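BF1531-like N-terminal domain-containing protein (Bacteroides fragilis, PDB 3SLR) is of unknown function but, represented here by its N-terminal part, binds magnesium in a HAD-like phosphatase domain and may hydrolyse ester bonds. Local coordinates at residues A26-T31 with W54-N59; D78-F83 with Q118-V123; K7-A12 with A37-G42. All blocks are in the same frame, centred on the assembly; numbering follows the deposited sequence.

Contact 1: residues A26-T31 with W54-N59; sequences ALLGDT and WEAEYN
The beta-alpha-beta unit of strand 22-29, helix 34-46 and strand 50-55 sets Ala26 and Leu27 beside Trp54 and Glu55 as parallel neighbours. Leu27 ties the strands with both its backbone polar atoms: its N donates to Trp54 O at 2.8 Å, and its O accepts from Ala56 N at 3.0 Å, with an almost straight N-H (168°). On the face of the sheet carrying Ala26 and Trp54, the indole runs forward along the neighbouring strand, because CG of Trp54 stands opposite the backbone N (chi1 176°). Ala26 CB meets the edge of the ring at CE3, 3.7 Å away and near the ring plane. One ring atom further, Trp54 CZ3 approaches Leu28 CG obliquely at 4.0 Å, and that same Leu28 CG packs on Ala56 CB at 3.6 Å. Tyr72 of helix 71-75 and Gln64 of helix 61-66 both touch Leu28 and Trp54 on this side. The opposite face is slacker, with Leu27 CD2 coming no nearer to Glu55 CG than 4.3 Å and the Glu55 carboxylate turned to Thr33 OG1. Beyond Ala56 the chains part, and water joins their backbones. One water accepts from Gly29 N and donates to Ala56 O; another donates to both Gly29 O and Glu57 O. Direct bonding resumes with a weak bond from Asn59 N to Gly29 O, 3.3 Å, while Asn59 OD1 rests 3.5 Å from Asp30 CB. The Asp30 carboxylate is held by Ser85 and the Tyr58 hydroxyl by Glu195. Gly29-Asp30-Thr31 falls where SGNH hydrolases often carry Gly-Asp-Ser, though no catalytic role is established here. The parallel beta-alpha-beta unit is the building block of an alpha/beta sheet, consistent with an SGNH-hydrolase-like domain.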
ATOM      1  N   ALA A  26      -9.994 -15.711   6.811  1.00 16.41           N
ATOM      2  CA  ALA A  26      -9.709 -16.938   6.060  1.00 16.92           C
ATOM      3  C   ALA A  26      -8.666 -16.647   4.973  1.00 18.93           C
ATOM      4  O   ALA A  26      -8.715 -15.612   4.309  1.00 16.83           O
ATOM      5  CB  ALA A  26     -10.979 -17.483   5.430  1.00 18.14           C
ATOM      6  N   LEU A  27      -7.722 -17.562   4.803  1.00 15.24           N
ATOM      7  CA  LEU A  27      -6.717 -17.428   3.754  1.00 16.79           C
ATOM      8  C   LEU A  27      -6.695 -18.705   2.925  1.00 17.51           C
ATOM      9  O   LEU A  27      -6.539 -19.806   3.462  1.00 16.60           O
ATOM     10  CB  LEU A  27      -5.342 -17.189   4.374  1.00 15.18           C
ATOM     11  CG  LEU A  27      -4.144 -17.213   3.428  1.00 17.11           C
ATOM     12  CD1 LEU A  27      -4.209 -16.055   2.416  1.00 15.58           C
ATOM     13  CD2 LEU A  27      -2.854 -17.160   4.239  1.00 18.73           C
ATOM     14  N   LEU A  28      -6.873 -18.556   1.615  1.00 14.86           N
ATOM     15  CA  LEU A  28      -6.884 -19.698   0.703  1.00 14.14           C
ATOM     16  C   LEU A  28      -6.001 -19.381  -0.502  1.00 16.06           C
ATOM     17  O   LEU A  28      -6.181 -18.352  -1.152  1.00 17.93           O
ATOM     18  CB  LEU A  28      -8.312 -19.992   0.231  1.00 17.22           C
ATOM     19  CG  LEU A  28      -9.404 -20.121   1.301  1.00 16.70           C
ATOM     20  CD1 LEU A  28      -9.986 -18.750   1.627  1.00 17.87           C
ATOM     21  CD2 LEU A  28     -10.507 -21.041   0.826  1.00 19.16           C
ATOM     22  N   GLY A  29      -5.058 -20.265  -0.808  1.00 14.77           N
ATOM     23  CA  GLY A  29      -4.131 -20.008  -1.899  1.00 14.58           C
ATOM     24  C   GLY A  29      -3.793 -21.246  -2.697  1.00 15.41           C
ATOM     25  O   GLY A  29      -4.083 -22.363  -2.259  1.00 17.09           O
ATOM     26  N   ASP A  30      -3.192 -21.055  -3.872  1.00 13.54           N
ATOM     27  CA  ASP A  30      -2.768 -22.192  -4.695  1.00 15.31           C
ATOM     28  C   ASP A  30      -1.254 -22.441  -4.634  1.00 14.46           C
ATOM     29  O   ASP A  30      -0.709 -23.250  -5.391  1.00 15.00           O
ATOM     30  CB  ASP A  30      -3.279 -22.090  -6.145  1.00 15.20           C
ATOM     31  CG  ASP A  30      -2.798 -20.828  -6.878  1.00 17.33           C
ATOM     32  OD1 ASP A  30      -1.773 -20.225  -6.505  1.00 14.60           O
ATOM     33  OD2 ASP A  30      -3.450 -20.456  -7.872  1.00 17.12           O
ATOM     34  N   THR A  31      -0.587 -21.748  -3.720  1.00 15.52           N
ATOM     35  CA  THR A  31       0.793 -22.083  -3.357  1.00 15.18           C
ATOM     36  C   THR A  31       0.823 -22.296  -1.842  1.00 16.25           C
ATOM     37  O   THR A  31      -0.204 -22.168  -1.188  1.00 17.40           O
ATOM     38  CB  THR A  31       1.804 -21.003  -3.793  1.00 17.95           C
ATOM     39  OG1 THR A  31       1.477 -19.729  -3.199  1.00 15.95           O
ATOM     40  CG2 THR A  31       1.812 -20.878  -5.318  1.00 14.97           C
ATOM     41  N   TRP A  54      -7.779 -18.713   9.791  1.00 20.81           N
ATOM     42  CA  TRP A  54      -8.029 -20.049   9.257  1.00 20.13           C
ATOM     43  C   TRP A  54      -7.386 -20.168   7.873  1.00 19.97           C
ATOM     44  O   TRP A  54      -7.577 -19.313   7.018  1.00 20.79           O
ATOM     45  CB  TRP A  54      -9.527 -20.334   9.154  1.00 18.65           C
ATOM     46  CG  TRP A  54      -9.847 -21.659   8.533  1.00 20.11           C
ATOM     47  CD1 TRP A  54      -9.919 -22.872   9.170  1.00 27.20           C
ATOM     48  CD2 TRP A  54     -10.148 -21.917   7.151  1.00 18.78           C
ATOM     49  NE1 TRP A  54     -10.240 -23.859   8.271  1.00 25.45           N
ATOM     50  CE2 TRP A  54     -10.385 -23.301   7.027  1.00 20.93           C
ATOM     51  CE3 TRP A  54     -10.238 -21.112   6.008  1.00 21.23           C
ATOM     52  CZ2 TRP A  54     -10.707 -23.898   5.808  1.00 21.12           C
ATOM     53  CZ3 TRP A  54     -10.561 -21.708   4.797  1.00 21.08           C
ATOM     54  CH2 TRP A  54     -10.786 -23.086   4.706  1.00 22.84           C
ATOM     55  N   GLU A  55      -6.627 -21.237   7.678  1.00 19.05           N
ATOM     56  CA  GLU A  55      -5.917 -21.485   6.431  1.00 19.61           C
ATOM     57  C   GLU A  55      -6.543 -22.697   5.775  1.00 20.71           C
ATOM     58  O   GLU A  55      -6.661 -23.762   6.404  1.00 22.04           O
ATOM     59  CB  GLU A  55      -4.469 -21.834   6.760  1.00 22.77           C
ATOM     60  CG  GLU A  55      -3.412 -21.031   6.078  1.00 28.76           C
ATOM     61  CD  GLU A  55      -2.030 -21.608   6.348  1.00 28.14           C
ATOM     62  OE1 GLU A  55      -1.342 -21.969   5.372  1.00 27.00           O
ATOM     63  OE2 GLU A  55      -1.648 -21.714   7.538  1.00 28.38           O
ATOM     64  N   ALA A  56      -6.947 -22.556   4.518  1.00 17.55           N
ATOM     65  CA  ALA A  56      -7.412 -23.704   3.757  1.00 19.24           C
ATOM     66  C   ALA A  56      -6.221 -24.604   3.497  1.00 21.02           C
ATOM     67  O   ALA A  56      -5.075 -24.141   3.477  1.00 18.94           O
ATOM     68  CB  ALA A  56      -8.042 -23.271   2.444  1.00 20.63           C
ATOM     69  N   GLU A  57      -6.489 -25.894   3.317  1.00 19.38           N
ATOM     70  CA  GLU A  57      -5.441 -26.824   2.943  1.00 19.32           C
ATOM     71  C   GLU A  57      -4.859 -26.424   1.597  1.00 20.85           C
ATOM     72  O   GLU A  57      -5.489 -25.695   0.828  1.00 19.98           O
ATOM     73  CB  GLU A  57      -5.983 -28.247   2.877  1.00 17.34           C
ATOM     74  CG  GLU A  57      -6.569 -28.715   4.197  1.00 21.71           C
ATOM     75  CD  GLU A  57      -5.586 -28.600   5.348  1.00 26.66           C
ATOM     76  OE1 GLU A  57      -4.395 -28.923   5.166  1.00 25.83           O
ATOM     77  OE2 GLU A  57      -6.003 -28.179   6.447  1.00 30.00           O
ATOM     78  N   TYR A  58      -3.664 -26.922   1.311  1.00 21.68           N
ATOM     79  CA  TYR A  58      -2.962 -26.577   0.068  1.00 19.52           C
ATOM     80  C   TYR A  58      -3.807 -26.713  -1.203  1.00 21.77           C
ATOM     81  O   TYR A  58      -4.380 -27.769  -1.480  1.00 19.63           O
ATOM     82  CB  TYR A  58      -1.683 -27.411  -0.063  1.00 21.14           C
ATOM     83  CG  TYR A  58      -0.933 -27.191  -1.366  1.00 20.55           C
ATOM     84  CD1 TYR A  58      -0.077 -26.109  -1.525  1.00 22.81           C
ATOM     85  CD2 TYR A  58      -1.077 -28.070  -2.430  1.00 20.50           C
ATOM     86  CE1 TYR A  58       0.613 -25.907  -2.713  1.00 20.44           C
ATOM     87  CE2 TYR A  58      -0.393 -27.881  -3.617  1.00 25.33           C
ATOM     88  CZ  TYR A  58       0.450 -26.799  -3.756  1.00 23.49           C
ATOM     89  OH  TYR A  58       1.126 -26.617  -4.946  1.00 25.82           O
ATOM     90  N   ASN A  59      -3.858 -25.634  -1.981  1.00 19.83           N
ATOM     91  CA  ASN A  59      -4.505 -25.630  -3.290  1.00 18.74           C
ATOM     92  C   ASN A  59      -5.961 -26.130  -3.270  1.00 21.76           C
ATOM     93  O   ASN A  59      -6.347 -27.009  -4.041  1.00 20.49           O
ATOM     94  CB  ASN A  59      -3.648 -26.411  -4.299  1.00 22.28           C
ATOM     95  CG  ASN A  59      -4.158 -26.292  -5.718  1.00 23.06           C
ATOM     96  OD1 ASN A  59      -4.702 -25.264  -6.115  1.00 25.67           O
ATOM     97  ND2 ASN A  59      -3.975 -27.353  -6.499  1.00 23.06           N
TER
HETATM   98  O   HOH W   1      -6.105 -23.465  -0.549  1.00 19.14           O
HETATM   99  O   HOH W   2      -4.090 -22.093   1.535  1.00 19.35           O
HETATM  100  O   HOH W   3      -1.271 -25.454  -6.914  1.00 20.72           O
HETATM  101  O   HOH W   4      -2.314 -23.452  -0.153  1.00 18.34           O

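Contact 2: residues D78-F83 with Q118-V123; sequences DYTIIF and QGIGRV
Thr80 and Val123 form the tight half of this pairing, Asp78, Gly121 and the end of Arg122 the loose one. In the tight half Thr80 N donates to Arg122 O at 2.8 Å, and the return approach is a CA-H...O contact, Val123 CA lying 3.3 Å from Thr80 O. Val123 has CG1 opposite its backbone N, which brings that methyl over the neighbouring strand, close to Thr80 O at 3.8 Å but only loosely near Ile82 CG1, at 4.4 Å. Thr80 OG1 bonds to Tyr72 OH, and Leu28 of strand 22-29 touches both Thr80 and Ile82, so this face is buried. Strands 79-83 and 122-126 are parallel neighbours within a five-stranded sheet of order 2-1-3-4-5, an alpha/beta arrangement of the kind found in the SGNH hydrolases. The chain between them is mostly helical; after helix 104-118 it turns through Gly119 and Gly121, both with positive phi, before entering the sheet at Arg122. Here the grip slackens. Arg122 N aims nearly straight at Asp78 O (170° at the hydrogen), yet the bond is long, 3.2 Å, and its donor is tilted 34° from the carbonyl plane. A water gives Asp78 O a second donor at 2.8 Å and accepts from Arg122 NH1 at 2.9 Å, tethering the guanidinium at the solvent side. Beside it, Arg122 CB comes obliquely to the Tyr79 ring, 3.8 Å from CD2. The arginine chain bends at chi2 and brings its guanidinium obliquely beside the tyrosine hydroxyl, the two planes 18° apart. Tyr79 OH itself bonds to Gln218 NE2, and Ile217 of helix 203-217 touches both Tyr79 and Arg122.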
ATOM      1  N   ASP A  78     -14.710 -12.941   8.740  1.00 18.43           N
ATOM      2  CA  ASP A  78     -14.940 -11.515   8.541  1.00 18.46           C
ATOM      3  C   ASP A  78     -14.239 -11.041   7.265  1.00 19.68           C
ATOM      4  O   ASP A  78     -14.745 -10.167   6.559  1.00 20.17           O
ATOM      5  CB  ASP A  78     -14.412 -10.733   9.735  1.00 19.12           C
ATOM      6  CG  ASP A  78     -15.142 -11.066  11.016  1.00 25.07           C
ATOM      7  OD1 ASP A  78     -16.387 -10.998  11.010  1.00 23.50           O
ATOM      8  OD2 ASP A  78     -14.472 -11.399  12.016  1.00 22.63           O
ATOM      9  N   TYR A  79     -13.076 -11.626   6.983  1.00 17.31           N
ATOM     10  CA  TYR A  79     -12.342 -11.348   5.744  1.00 16.08           C
ATOM     11  C   TYR A  79     -11.916 -12.647   5.100  1.00 16.25           C
ATOM     12  O   TYR A  79     -11.572 -13.598   5.794  1.00 17.20           O
ATOM     13  CB  TYR A  79     -11.108 -10.487   6.024  1.00 15.58           C
ATOM     14  CG  TYR A  79     -11.466  -9.100   6.478  1.00 18.39           C
ATOM     15  CD1 TYR A  79     -11.708  -8.830   7.813  1.00 19.81           C
ATOM     16  CD2 TYR A  79     -11.590  -8.063   5.564  1.00 20.73           C
ATOM     17  CE1 TYR A  79     -12.057  -7.551   8.234  1.00 19.80           C
ATOM     18  CE2 TYR A  79     -11.940  -6.790   5.971  1.00 22.45           C
ATOM     19  CZ  TYR A  79     -12.170  -6.542   7.305  1.00 19.32           C
ATOM     20  OH  TYR A  79     -12.516  -5.268   7.711  1.00 20.41           O
ATOM     21  N   THR A  80     -11.943 -12.678   3.770  1.00 16.82           N
ATOM     22  CA  THR A  80     -11.507 -13.837   2.997  1.00 14.56           C
ATOM     23  C   THR A  80     -10.408 -13.378   2.045  1.00 16.74           C
ATOM     24  O   THR A  80     -10.648 -12.582   1.149  1.00 16.43           O
ATOM     25  CB  THR A  80     -12.670 -14.452   2.188  1.00 17.33           C
ATOM     26  OG1 THR A  80     -13.641 -15.003   3.092  1.00 19.72           O
ATOM     27  CG2 THR A  80     -12.178 -15.565   1.269  1.00 18.02           C
ATOM     28  N   ILE A  81      -9.200 -13.865   2.266  1.00 15.88           N
ATOM     29  CA  ILE A  81      -8.068 -13.507   1.434  1.00 14.69           C
ATOM     30  C   ILE A  81      -7.803 -14.660   0.479  1.00 12.58           C
ATOM     31  O   ILE A  81      -7.570 -15.797   0.904  1.00 14.85           O
ATOM     32  CB  ILE A  81      -6.811 -13.255   2.284  1.00 14.05           C
ATOM     33  CG1 ILE A  81      -7.074 -12.162   3.319  1.00 15.61           C
ATOM     34  CG2 ILE A  81      -5.611 -12.909   1.386  1.00 13.05           C
ATOM     35  CD1 ILE A  81      -5.983 -12.048   4.344  1.00 16.67           C
ATOM     36  N   ILE A  82      -7.862 -14.368  -0.814  1.00 13.46           N
ATOM     37  CA  ILE A  82      -7.573 -15.370  -1.841  1.00 12.66           C
ATOM     38  C   ILE A  82      -6.241 -15.039  -2.498  1.00 13.85           C
ATOM     39  O   ILE A  82      -6.023 -13.908  -2.955  1.00 13.43           O
ATOM     40  CB  ILE A  82      -8.653 -15.377  -2.950  1.00 14.87           C
ATOM     41  CG1 ILE A  82     -10.066 -15.499  -2.355  1.00 18.42           C
ATOM     42  CG2 ILE A  82      -8.361 -16.470  -3.992  1.00 13.61           C
ATOM     43  CD1 ILE A  82     -10.368 -16.838  -1.715  1.00 17.59           C
ATOM     44  N   PHE A  83      -5.355 -16.026  -2.559  1.00 13.82           N
ATOM     45  CA  PHE A  83      -4.078 -15.859  -3.236  1.00 15.48           C
ATOM     46  C   PHE A  83      -3.965 -16.853  -4.392  1.00 13.79           C
ATOM     47  O   PHE A  83      -3.496 -17.978  -4.209  1.00 14.81           O
ATOM     48  CB  PHE A  83      -2.926 -16.071  -2.244  1.00 13.80           C
ATOM     49  CG  PHE A  83      -1.568 -15.754  -2.810  1.00 14.53           C
ATOM     50  CD1 PHE A  83      -1.438 -15.081  -4.021  1.00 14.99           C
ATOM     51  CD2 PHE A  83      -0.420 -16.122  -2.116  1.00 14.30           C
ATOM     52  CE1 PHE A  83      -0.180 -14.782  -4.535  1.00 15.58           C
ATOM     53  CE2 PHE A  83       0.834 -15.824  -2.604  1.00 17.69           C
ATOM     54  CZ  PHE A  83       0.963 -15.152  -3.825  1.00 15.39           C
ATOM     55  N   GLN A 118     -21.455 -14.865  -3.518  1.00 29.62           N
ATOM     56  CA  GLN A 118     -21.762 -15.624  -2.308  1.00 35.56           C
ATOM     57  C   GLN A 118     -22.159 -14.722  -1.141  1.00 39.38           C
ATOM     58  O   GLN A 118     -23.020 -15.080  -0.336  1.00 41.05           O
ATOM     59  CB  GLN A 118     -20.594 -16.527  -1.918  1.00 30.62           C
ATOM     60  CG  GLN A 118     -20.269 -17.577  -2.975  1.00 32.96           C
ATOM     61  CD  GLN A 118     -21.512 -18.144  -3.643  1.00 36.80           C
ATOM     62  OE1 GLN A 118     -22.330 -18.804  -3.000  1.00 42.96           O
ATOM     63  NE2 GLN A 118     -21.658 -17.890  -4.946  1.00 36.23           N
ATOM     64  N   GLY A 119     -21.527 -13.556  -1.057  1.00 40.42           N
ATOM     65  CA  GLY A 119     -21.834 -12.589  -0.017  1.00 38.59           C
ATOM     66  C   GLY A 119     -21.287 -12.963   1.351  1.00 44.25           C
ATOM     67  O   GLY A 119     -21.990 -12.844   2.359  1.00 41.24           O
ATOM     68  N   ILE A 120     -20.024 -13.387   1.388  1.00 39.36           N
ATOM     69  CA  ILE A 120     -19.416 -13.899   2.618  1.00 38.13           C
ATOM     70  C   ILE A 120     -18.322 -12.984   3.198  1.00 34.63           C
ATOM     71  O   ILE A 120     -17.141 -13.168   2.921  1.00 35.09           O
ATOM     72  CB  ILE A 120     -18.824 -15.296   2.357  1.00 39.97           C
ATOM     73  CG1 ILE A 120     -18.357 -15.947   3.668  1.00 34.37           C
ATOM     74  CG2 ILE A 120     -17.744 -15.227   1.267  1.00 37.93           C
ATOM     75  CD1 ILE A 120     -19.491 -16.480   4.486  1.00 38.92           C
ATOM     76  N   GLY A 121     -18.709 -12.015   4.023  1.00 31.02           N
ATOM     77  CA  GLY A 121     -17.750 -11.059   4.553  1.00 26.85           C
ATOM     78  C   GLY A 121     -17.118 -10.272   3.416  1.00 26.26           C
ATOM     79  O   GLY A 121     -17.674 -10.208   2.320  1.00 27.60           O
ATOM     80  N   ARG A 122     -15.964  -9.669   3.677  1.00 23.07           N
ATOM     81  CA  ARG A 122     -15.230  -8.944   2.643  1.00 22.28           C
ATOM     82  C   ARG A 122     -14.156  -9.836   2.043  1.00 18.13           C
ATOM     83  O   ARG A 122     -13.558 -10.658   2.737  1.00 21.34           O
ATOM     84  CB  ARG A 122     -14.601  -7.673   3.207  1.00 23.28           C
ATOM     85  CG  ARG A 122     -15.561  -6.502   3.344  1.00 27.19           C
ATOM     86  CD  ARG A 122     -16.076  -6.367   4.757  1.00 35.19           C
ATOM     87  NE  ARG A 122     -16.816  -5.120   4.933  1.00 35.72           N
ATOM     88  CZ  ARG A 122     -17.176  -4.622   6.110  1.00 34.90           C
ATOM     89  NH1 ARG A 122     -16.861  -5.262   7.230  1.00 36.84           N
ATOM     90  NH2 ARG A 122     -17.844  -3.478   6.166  1.00 37.26           N
ATOM     91  N   VAL A 123     -13.922  -9.686   0.745  1.00 16.92           N
ATOM     92  CA  VAL A 123     -12.909 -10.468   0.058  1.00 16.14           C
ATOM     93  C   VAL A 123     -11.727  -9.577  -0.264  1.00 16.03           C
ATOM     94  O   VAL A 123     -11.908  -8.459  -0.719  1.00 15.32           O
ATOM     95  CB  VAL A 123     -13.466 -11.070  -1.250  1.00 20.29           C
ATOM     96  CG1 VAL A 123     -12.344 -11.686  -2.098  1.00 15.89           C
ATOM     97  CG2 VAL A 123     -14.532 -12.098  -0.922  1.00 20.90           C
TER
HETATM   98  O   HOH W   5     -16.265  -8.070   7.514  1.00 30.17           O

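Contact 3: residues K7-A12 with A37-G42; sequences KELKRA and ATAIKG
Gly42 N donates to Thr38 O at 2.9 Å within helix 37-42, and the CA of the same glycine presses on Leu9 O of helix 7-12. That second approach is a CA-H...O contact of 3.3 Å between Gly42 CA and Leu9 O, with 147° at the hydrogen. With only hydrogen on this side of Gly42, the backbones come very close: the axes of the two short helical segments pass within 7.6 Å, crossing at 69°. Leu9 fills one side of the crossing with both its methyl groups. CG stands opposite the carbonyl carbon (chi1 -65°), and the branch then divides, CD1 reaching Ala39 CB at 3.8 Å while CD2 lies over the backbone of Gly42, 4.0 Å from its C. Ala12, one turn further along, adds CB at 3.8 Å from Gly42 O. At the other side of the crossing, Thr38 turns CG2 rather than its hydroxyl toward helix 7-12, and this methyl rests 3.9 Å from Lys10 CB. The lysine and threonine side chains cross at a slant; beyond CG the lysine runs out extended and leaves the contact, so its stem packs while its charge does not. Thr38 OG1 makes a weak bond back to Gln34 O in its own helix. The interface therefore depends on close fit of small and aliphatic groups, with backbone atoms forming much of its surface. Helix 203-217 borders it, Ser207 touching both Leu9 and Ala39. Ile40 points away from helix 7-12, onto Leu53 of strand 50-55 and Ile211 of helix 203-217. Helix 34-46 thus lies between the parallel sheet on one side and the N-terminal helix 6-12 on the other.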
ATOM      1  N   LYS A   7      10.678 -12.249  11.064  1.00 21.60           N
ATOM      2  CA  LYS A   7      10.993 -12.611  12.446  1.00 21.75           C
ATOM      3  C   LYS A   7      10.134 -11.851  13.459  1.00 24.05           C
ATOM      4  O   LYS A   7       9.613 -12.439  14.413  1.00 27.08           O
ATOM      5  CB  LYS A   7      12.468 -12.358  12.747  1.00 24.33           C
ATOM      6  CG  LYS A   7      12.851 -12.685  14.177  1.00 25.15           C
ATOM      7  CD  LYS A   7      14.298 -12.340  14.470  1.00 24.28           C
ATOM      8  CE  LYS A   7      14.698 -12.795  15.871  1.00 32.51           C
ATOM      9  NZ  LYS A   7      13.750 -12.294  16.899  1.00 44.88           N
ATOM     10  N   GLU A   8       9.997 -10.545  13.254  1.00 23.96           N
ATOM     11  CA  GLU A   8       9.196  -9.704  14.139  1.00 23.50           C
ATOM     12  C   GLU A   8       7.720 -10.066  14.058  1.00 24.82           C
ATOM     13  O   GLU A   8       7.022 -10.100  15.082  1.00 22.94           O
ATOM     14  CB  GLU A   8       9.380  -8.234  13.780  1.00 26.83           C
ATOM     15  CG  GLU A   8      10.785  -7.706  14.009  1.00 28.46           C
ATOM     16  CD  GLU A   8      10.954  -6.284  13.507  1.00 31.16           C
ATOM     17  OE1 GLU A   8      10.639  -6.026  12.328  1.00 31.28           O
ATOM     18  OE2 GLU A   8      11.392  -5.417  14.294  1.00 41.20           O
ATOM     19  N   LEU A   9       7.241 -10.325  12.841  1.00 21.05           N
ATOM     20  CA  LEU A   9       5.843 -10.714  12.652  1.00 19.75           C
ATOM     21  C   LEU A   9       5.523 -12.015  13.377  1.00 22.31           C
ATOM     22  O   LEU A   9       4.500 -12.125  14.064  1.00 21.44           O
ATOM     23  CB  LEU A   9       5.505 -10.827  11.161  1.00 17.69           C
ATOM     24  CG  LEU A   9       5.581  -9.513  10.379  1.00 19.19           C
ATOM     25  CD1 LEU A   9       5.165  -9.741   8.925  1.00 15.72           C
ATOM     26  CD2 LEU A   9       4.691  -8.454  11.029  1.00 19.78           C
ATOM     27  N   LYS A  10       6.404 -13.001  13.240  1.00 20.67           N
ATOM     28  CA  LYS A  10       6.191 -14.284  13.903  1.00 23.43           C
ATOM     29  C   LYS A  10       6.226 -14.135  15.425  1.00 25.00           C
ATOM     30  O   LYS A  10       5.412 -14.733  16.137  1.00 25.64           O
ATOM     31  CB  LYS A  10       7.228 -15.303  13.440  1.00 23.33           C
ATOM     32  CG  LYS A  10       7.074 -16.673  14.078  1.00 25.57           C
ATOM     33  CD  LYS A  10       8.010 -17.666  13.417  1.00 32.09           C
ATOM     34  CE  LYS A  10       7.818 -19.066  13.968  1.00 37.66           C
ATOM     35  NZ  LYS A  10       8.721 -20.024  13.271  1.00 37.24           N
ATOM     36  N   ARG A  11       7.173 -13.344  15.920  1.00 22.86           N
ATOM     37  CA  ARG A  11       7.266 -13.067  17.352  1.00 25.47           C
ATOM     38  C   ARG A  11       5.979 -12.438  17.870  1.00 28.53           C
ATOM     39  O   ARG A  11       5.521 -12.761  18.967  1.00 27.61           O
ATOM     40  CB  ARG A  11       8.445 -12.138  17.643  1.00 28.91           C
ATOM     41  CG  ARG A  11       8.622 -11.766  19.103  1.00 37.11           C
ATOM     42  CD  ARG A  11       9.689 -10.692  19.250  1.00 40.74           C
ATOM     43  NE  ARG A  11       9.280  -9.421  18.648  1.00 45.40           N
ATOM     44  CZ  ARG A  11      10.123  -8.501  18.178  1.00 44.60           C
ATOM     45  NH1 ARG A  11      11.433  -8.707  18.227  1.00 50.20           N
ATOM     46  NH2 ARG A  11       9.656  -7.374  17.650  1.00 46.44           N
ATOM     47  N   ALA A  12       5.395 -11.534  17.087  1.00 24.59           N
ATOM     48  CA  ALA A  12       4.157 -10.879  17.501  1.00 25.88           C
ATOM     49  C   ALA A  12       2.988 -11.857  17.662  1.00 27.45           C
ATOM     50  O   ALA A  12       2.068 -11.605  18.448  1.00 30.13           O
ATOM     51  CB  ALA A  12       3.788  -9.742  16.538  1.00 24.82           C
ATOM     52  N   ALA A  37       0.401 -16.900   6.198  1.00 15.03           N
ATOM     53  CA  ALA A  37      -0.569 -16.894   7.301  1.00 16.73           C
ATOM     54  C   ALA A  37       0.029 -16.304   8.574  1.00 18.18           C
ATOM     55  O   ALA A  37      -0.574 -15.431   9.217  1.00 16.68           O
ATOM     56  CB  ALA A  37      -1.095 -18.297   7.562  1.00 19.34           C
ATOM     57  N   THR A  38       1.215 -16.780   8.939  1.00 17.33           N
ATOM     58  CA  THR A  38       1.911 -16.265  10.109  1.00 17.52           C
ATOM     59  C   THR A  38       2.160 -14.766   9.978  1.00 18.29           C
ATOM     60  O   THR A  38       1.893 -13.993  10.899  1.00 16.49           O
ATOM     61  CB  THR A  38       3.240 -16.994  10.321  1.00 18.63           C
ATOM     62  OG1 THR A  38       2.980 -18.367  10.629  1.00 22.50           O
ATOM     63  CG2 THR A  38       4.008 -16.373  11.473  1.00 20.43           C
ATOM     64  N   ALA A  39       2.659 -14.356   8.815  1.00 16.94           N
ATOM     65  CA  ALA A  39       2.945 -12.947   8.565  1.00 14.14           C
ATOM     66  C   ALA A  39       1.704 -12.075   8.678  1.00 16.37           C
ATOM     67  O   ALA A  39       1.731 -11.030   9.314  1.00 15.08           O
ATOM     68  CB  ALA A  39       3.598 -12.772   7.199  1.00 14.76           C
ATOM     69  N   ILE A  40       0.608 -12.499   8.061  1.00 15.73           N
ATOM     70  CA  ILE A  40      -0.646 -11.744   8.172  1.00 14.99           C
ATOM     71  C   ILE A  40      -1.151 -11.643   9.614  1.00 16.90           C
ATOM     72  O   ILE A  40      -1.591 -10.575  10.068  1.00 15.33           O
ATOM     73  CB  ILE A  40      -1.750 -12.351   7.284  1.00 16.26           C
ATOM     74  CG1 ILE A  40      -1.430 -12.053   5.816  1.00 18.99           C
ATOM     75  CG2 ILE A  40      -3.127 -11.786   7.676  1.00 15.02           C
ATOM     76  CD1 ILE A  40      -2.282 -12.802   4.817  1.00 20.27           C
ATOM     77  N   LYS A  41      -1.091 -12.757  10.334  1.00 16.67           N
ATOM     78  CA  LYS A  41      -1.579 -12.789  11.707  1.00 18.10           C
ATOM     79  C   LYS A  41      -0.740 -11.865  12.599  1.00 19.74           C
ATOM     80  O   LYS A  41      -1.281 -11.052  13.351  1.00 19.04           O
ATOM     81  CB  LYS A  41      -1.581 -14.228  12.229  1.00 18.52           C
ATOM     82  CG  LYS A  41      -2.111 -14.365  13.652  1.00 22.19           C
ATOM     83  CD  LYS A  41      -2.303 -15.840  14.004  1.00 28.75           C
ATOM     84  CE  LYS A  41      -2.900 -15.997  15.394  1.00 35.54           C
ATOM     85  NZ  LYS A  41      -2.046 -15.334  16.415  1.00 38.97           N
ATOM     86  N   GLY A  42       0.579 -11.977  12.492  1.00 17.04           N
ATOM     87  CA  GLY A  42       1.482 -11.127  13.249  1.00 17.17           C
ATOM     88  C   GLY A  42       1.373  -9.650  12.889  1.00 18.67           C
ATOM     89  O   GLY A  42       1.400  -8.784  13.764  1.00 20.10           O
TER

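Contacts 1 and 2 belong to one parallel sheet, their centres about 13 Å apart. Strands 22-29 and 79-83 join them directly: Ala26 O lies 2.7 Å from Ile81 N and Ala26 N 2.8 Å from Tyr79 O, both probable hydrogen bonds. Contact 3 lies outside the sheet, its centre about 17 Å from that of contact 1 and 21 Å from that of contact 2. Helix 34-46 links it to both, since Ala37 CB packs against Glu55 OE2 at 3.5 Å and Ile40 CD1 against Ile81 CD1 at 3.8 Å. All three lie away from the magnesium site of Asp228, Asp230 and Asp336, which belongs to the phosphatase domain with its separate four-stranded sheet.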